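Long-range contact in kelch repeat and BTB domain-containing protein A55 (Vaccinia virus WR, PDB 6I2M), which probably serves as a substrate-specific adapter of CUL3-containing E3 ubiquitin ligases, directing host proteins to ubiquitination and proteasomal degradation: residues Asn33-Ile38 against Tyr78-Pro83. Residues are numbered along the deposited sequence; the frame is centred on the assembly and turned at random.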
# COMPACT_ATOMS: atom_id res chain seq x y z
N ASN A 33 10.58 -14.87 5.35
CA ASN A 33 10.34 -14.80 3.91
C ASN A 33 9.51 -13.56 3.55
O ASN A 33 8.46 -13.33 4.16
CB ASN A 33 9.67 -16.08 3.40
CG ASN A 33 10.58 -17.28 3.39
OD1 ASN A 33 11.43 -17.44 2.51
ND2 ASN A 33 10.42 -18.15 4.38
N ALA A 34 10.00 -12.77 2.58
CA ALA A 34 9.34 -11.54 2.13
C ALA A 34 9.54 -11.31 0.62
O ALA A 34 10.03 -12.20 -0.09
CB ALA A 34 9.85 -10.35 2.93
N HIS A 35 9.14 -10.12 0.13
CA HIS A 35 9.25 -9.72 -1.27
C HIS A 35 10.29 -8.60 -1.41
O HIS A 35 10.30 -7.68 -0.59
CB HIS A 35 7.89 -9.26 -1.82
CG HIS A 35 6.78 -10.25 -1.57
ND1 HIS A 35 6.17 -10.34 -0.33
CD2 HIS A 35 6.23 -11.16 -2.40
CE1 HIS A 35 5.26 -11.30 -0.46
NE2 HIS A 35 5.26 -11.82 -1.68
N LYS A 36 11.17 -8.70 -2.43
CA LYS A 36 12.25 -7.74 -2.73
C LYS A 36 11.75 -6.31 -2.92
O LYS A 36 12.37 -5.37 -2.42
CB LYS A 36 13.04 -8.17 -3.97
CG LYS A 36 14.06 -9.27 -3.71
CD LYS A 36 14.90 -9.53 -4.95
CE LYS A 36 15.80 -10.72 -4.80
NZ LYS A 36 16.64 -10.93 -6.00
N LEU A 37 10.63 -6.15 -3.65
CA LEU A 37 9.99 -4.87 -3.98
C LEU A 37 9.44 -4.14 -2.74
O LEU A 37 9.64 -2.94 -2.61
CB LEU A 37 8.88 -5.13 -5.02
CG LEU A 37 7.90 -4.00 -5.34
CD1 LEU A 37 8.50 -2.97 -6.28
CD2 LEU A 37 6.64 -4.57 -5.94
N ILE A 38 8.74 -4.88 -1.85
CA ILE A 38 8.11 -4.37 -0.62
C ILE A 38 9.16 -3.83 0.36
O ILE A 38 9.00 -2.73 0.88
CB ILE A 38 7.15 -5.43 0.01
CG1 ILE A 38 6.10 -5.97 -1.00
CG2 ILE A 38 6.49 -4.94 1.30
CD1 ILE A 38 5.04 -4.92 -1.61
N TYR A 78 5.85 -4.02 10.17
CA TYR A 78 5.56 -2.59 10.05
C TYR A 78 5.59 -2.15 8.58
O TYR A 78 4.80 -1.29 8.20
CB TYR A 78 6.53 -1.75 10.91
CG TYR A 78 6.22 -0.27 10.91
CD1 TYR A 78 5.15 0.25 11.64
CD2 TYR A 78 7.00 0.62 10.17
CE1 TYR A 78 4.86 1.61 11.63
CE2 TYR A 78 6.71 1.99 10.16
CZ TYR A 78 5.65 2.48 10.89
OH TYR A 78 5.37 3.82 10.89
N ILE A 79 6.50 -2.75 7.76
CA ILE A 79 6.61 -2.49 6.31
C ILE A 79 5.31 -2.98 5.65
O ILE A 79 4.79 -2.32 4.74
CB ILE A 79 7.90 -3.14 5.70
CG1 ILE A 79 9.18 -2.47 6.25
CG2 ILE A 79 7.91 -3.09 4.16
CD1 ILE A 79 10.46 -3.32 6.25
N TYR A 80 4.75 -4.09 6.17
CA TYR A 80 3.47 -4.67 5.74
C TYR A 80 2.30 -4.01 6.51
O TYR A 80 2.51 -3.00 7.19
CB TYR A 80 3.50 -6.21 5.87
CG TYR A 80 4.35 -6.89 4.81
CD1 TYR A 80 5.73 -7.03 4.98
CD2 TYR A 80 3.78 -7.41 3.65
CE1 TYR A 80 6.52 -7.64 4.01
CE2 TYR A 80 4.56 -8.04 2.68
CZ TYR A 80 5.93 -8.16 2.87
OH TYR A 80 6.71 -8.77 1.92
N GLY A 81 1.09 -4.55 6.38
CA GLY A 81 -0.12 -4.00 6.99
C GLY A 81 -0.31 -4.12 8.50
O GLY A 81 -1.43 -3.89 8.97
N ILE A 82 0.75 -4.45 9.27
CA ILE A 82 0.66 -4.60 10.73
C ILE A 82 1.23 -3.37 11.47
O ILE A 82 2.39 -3.02 11.24
CB ILE A 82 1.29 -5.95 11.20
CG1 ILE A 82 0.64 -7.16 10.49
CG2 ILE A 82 1.21 -6.11 12.73
CD1 ILE A 82 1.59 -8.32 10.19
N PRO A 83 0.45 -2.70 12.37
CA PRO A 83 1.00 -1.54 13.10
C PRO A 83 1.96 -1.96 14.21
O PRO A 83 1.79 -3.02 14.81
CB PRO A 83 -0.25 -0.84 13.66
CG PRO A 83 -1.43 -1.61 13.15
CD PRO A 83 -0.94 -2.97 12.78
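The backbones of Ile38 and Ile79 approach to 7.3 Å between CA atoms where the turn from strand 30-34 into helix 36-42 faces the C-terminal end of helix 69-79, inside the BTB/POZ domain, the part of the adapter that binds CUL3. Tyr80, just past the end of helix 69-79, extends its side chain across to the strand-helix turn. Its OH meets His35 ND1 at 2.8 Å, and the nearly straight hydrogen bond (178°) lies in the planes of both rings; either group could be the donor. His35 occupies the N-cap position of helix 36-42, and its other ring nitrogen, NE2, bonds to Arg19 O; hydrogen bonds at both ring nitrogens should hold the rotation of this buried imidazole. Ile38 covers one face of the phenol in a CH-pi contact: CG2 stands 3.9 Å from the centroid of the Tyr80 ring, 20° off its normal and displaced toward the rim. The same methyl group, which points away from its own amide nitrogen, meets Ile79 CG2 at 3.7 Å. Around the tyrosine, Ile11 and Asn12 of helix 4-17 add packing and Arg15 a cation-pi contact, joining the N-terminal helix to this junction. Leu37 of the second subunit packs on His35 and Ile38, placing these residues at the subunit interface. At the phenol end, Ala34 CB comes within 3.7 Å of Tyr80 OH.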